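Long-range contact in defensin (Pachyrhizus erosus, PDB 3PSM), which probably acts as a small disulfide-rich antimicrobial protein of plants, directed against fungi, and forms a dimer in the crystal: residues 2-7 with 42-47. Numbering follows the deposited sequence.
Sequences TCENLA and WCTRNC
Leu6 lays its CD2 methyl over one face of the Trp42 indole, a CH-pi contact 3.6 Å from CD2 to the centroid of the five-membered ring and 22° off the normal, while the backbone carbonyl of Glu4 meets the edge of that ring near its plane. With CG anti to its carbonyl carbon (chi1 -68°), Trp42 folds its indole across strand 2-6; NE1 is hydrogen-bonded to Asp38, and Arg36 makes a cation-pi contact with the ring. The other flat group, the Arg45 guanidinium, carries Cys3 CB over one face, 3.6 Å from Arg45 NH2, and has Asn5 CB at its edge. Arg45 starts with CG between its backbone N and carbonyl carbon, runs extended to NE, and turns there to bring the guanidinium over Cys3. On the opposite side of the sheet, the extended Glu4 passes Trp42 CB, their carboxylate and ring planes 68° apart. A water donates to Glu4 OE1 (2.7 Å) and Trp42 O and accepts from Thr44 OG1, tying the two strands together; Glu4 OE2 is held in a salt bridge by Arg34 of strand 32-35, beyond the central strand. Four backbone hydrogen bonds join Cys3 to Arg45 and Asn5 to Cys43; Cys43 N to Asn5 O is 2.8 Å. From within the paired region, Cys3 SG reaches Cys47 SG, one residue past the Thr2–Asn46 pair, in a 2.0 Å disulfide tying the C-terminal residue to strand 2-6. Cys43, linked to Cys24 of helix 17-27, fixes the central strand to the helix, as in the cysteine-stabilised alpha-beta fold of plant defensins, whose first and last strands pair antiparallel here.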
loop_
_atom_site.group_PDB
_atom_site.type_symbol
_atom_site.label_atom_id
_atom_site.label_comp_id
_atom_site.label_asym_id
_atom_site.label_seq_id
_atom_site.Cartn_x
_atom_site.Cartn_y
_atom_site.Cartn_z
ATOM N N THR A 2 -1.184 19.087 -3.343
ATOM C CA THR A 2 -0.886 17.792 -3.888
ATOM C C THR A 2 -1.503 17.670 -5.278
ATOM O O THR A 2 -2.308 18.454 -5.735
ATOM C CB THR A 2 -1.439 16.620 -3.077
ATOM O OG1 THR A 2 -2.861 16.690 -3.116
ATOM C CG2 THR A 2 -0.926 16.658 -1.630
ATOM N N CYS A 3 -0.830 16.761 -6.038
ATOM C CA CYS A 3 -1.005 16.595 -7.462
ATOM C C CYS A 3 -1.069 15.109 -7.749
ATOM O O CYS A 3 -0.294 14.347 -7.120
ATOM C CB CYS A 3 0.145 17.173 -8.288
ATOM S SG CYS A 3 0.152 18.968 -8.334
ATOM N N GLU A 4 -1.946 14.693 -8.644
ATOM C CA GLU A 4 -2.130 13.288 -9.009
ATOM C C GLU A 4 -1.809 13.122 -10.487
ATOM O O GLU A 4 -2.426 13.761 -11.344
ATOM C CB GLU A 4 -3.537 12.852 -8.600
ATOM C CG GLU A 4 -3.702 11.356 -8.752
ATOM C CD GLU A 4 -5.033 10.773 -8.367
ATOM O OE1 GLU A 4 -5.060 9.702 -7.754
ATOM O OE2 GLU A 4 -6.065 11.471 -8.585
ATOM N N ASN A 5 -0.816 12.280 -10.796
ATOM C CA ASN A 5 -0.421 11.985 -12.170
ATOM C C ASN A 5 -0.099 10.523 -12.307
ATOM O O ASN A 5 0.066 9.793 -11.301
ATOM C CB ASN A 5 0.767 12.837 -12.581
ATOM C CG ASN A 5 0.257 14.253 -12.850
ATOM O OD1 ASN A 5 -0.239 14.536 -13.936
ATOM N ND2 ASN A 5 0.238 15.170 -11.905
ATOM N N LEU A 6 -0.047 10.046 -13.543
ATOM C CA LEU A 6 0.264 8.637 -13.779
ATOM C C LEU A 6 1.593 8.253 -13.164
ATOM O O LEU A 6 2.574 8.997 -13.178
ATOM C CB LEU A 6 0.317 8.346 -15.294
ATOM C CG LEU A 6 -1.041 8.301 -15.945
ATOM C CD1 LEU A 6 -0.822 8.263 -17.475
ATOM C CD2 LEU A 6 -1.882 7.106 -15.531
ATOM N N ALA A 7 1.664 7.036 -12.649
ATOM C CA ALA A 7 2.926 6.432 -12.275
ATOM C C ALA A 7 3.868 6.457 -13.472
ATOM O O ALA A 7 3.408 6.322 -14.624
ATOM C CB ALA A 7 2.684 5.028 -11.769
ATOM N N TRP A 42 -2.148 5.774 -10.617
ATOM C CA TRP A 42 -1.929 7.193 -10.428
ATOM C C TRP A 42 -1.347 7.423 -9.037
ATOM O O TRP A 42 -1.861 6.949 -8.041
ATOM C CB TRP A 42 -3.263 7.958 -10.529
ATOM C CG TRP A 42 -3.851 7.947 -11.927
ATOM C CD1 TRP A 42 -4.449 6.889 -12.563
ATOM C CD2 TRP A 42 -3.911 9.060 -12.825
ATOM N NE1 TRP A 42 -4.843 7.320 -13.817
ATOM C CE2 TRP A 42 -4.535 8.615 -14.011
ATOM C CE3 TRP A 42 -3.471 10.390 -12.765
ATOM C CZ2 TRP A 42 -4.725 9.438 -15.099
ATOM C CZ3 TRP A 42 -3.703 11.207 -13.876
ATOM C CH2 TRP A 42 -4.333 10.716 -15.003
ATOM N N CYS A 43 -0.239 8.183 -9.008
ATOM C CA CYS A 43 0.402 8.533 -7.792
ATOM C C CYS A 43 0.055 9.977 -7.405
ATOM O O CYS A 43 -0.027 10.876 -8.260
ATOM C CB CYS A 43 1.939 8.462 -7.882
ATOM S SG CYS A 43 2.639 6.884 -8.391
ATOM N N THR A 44 -0.069 10.208 -6.128
ATOM C CA THR A 44 -0.196 11.546 -5.532
ATOM C C THR A 44 1.127 11.959 -4.923
ATOM O O THR A 44 1.766 11.179 -4.235
ATOM C CB THR A 44 -1.305 11.554 -4.471
ATOM O OG1 THR A 44 -2.543 11.224 -5.123
ATOM C CG2 THR A 44 -1.490 12.909 -3.833
ATOM N N ARG A 45 1.517 13.202 -5.183
ATOM C CA ARG A 45 2.754 13.773 -4.688
ATOM C C ARG A 45 2.531 15.197 -4.192
ATOM O O ARG A 45 1.604 15.881 -4.592
ATOM C CB ARG A 45 3.784 13.825 -5.808
ATOM C CG ARG A 45 3.425 14.827 -6.916
ATOM C CD ARG A 45 4.604 14.924 -7.914
ATOM N NE ARG A 45 4.033 15.863 -8.908
ATOM C CZ ARG A 45 3.140 15.687 -9.865
ATOM N NH1 ARG A 45 2.761 14.439 -9.908
ATOM N NH2 ARG A 45 2.808 16.747 -10.603
ATOM N N ASN A 46 3.401 15.649 -3.273
ATOM C CA ASN A 46 3.482 17.075 -2.937
ATOM C C ASN A 46 3.898 17.874 -4.156
ATOM O O ASN A 46 4.812 17.420 -4.869
ATOM C CB ASN A 46 4.490 17.205 -1.796
ATOM C CG ASN A 46 4.012 16.535 -0.524
ATOM O OD1 ASN A 46 4.605 15.523 -0.067
ATOM N ND2 ASN A 46 2.942 17.006 0.038
ATOM N N CYS A 47 3.228 19.018 -4.409
ATOM C CA CYS A 47 3.403 19.823 -5.627
ATOM C C CYS A 47 3.189 21.296 -5.318
ATOM O O CYS A 47 3.230 21.679 -4.128
ATOM C CB CYS A 47 2.471 19.394 -6.827
ATOM S SG CYS A 47 0.737 19.539 -6.470
ATOM O OXT CYS A 47 2.966 22.124 -6.207
HETATM O O HOH W 1 -3.126 8.772 -6.193
#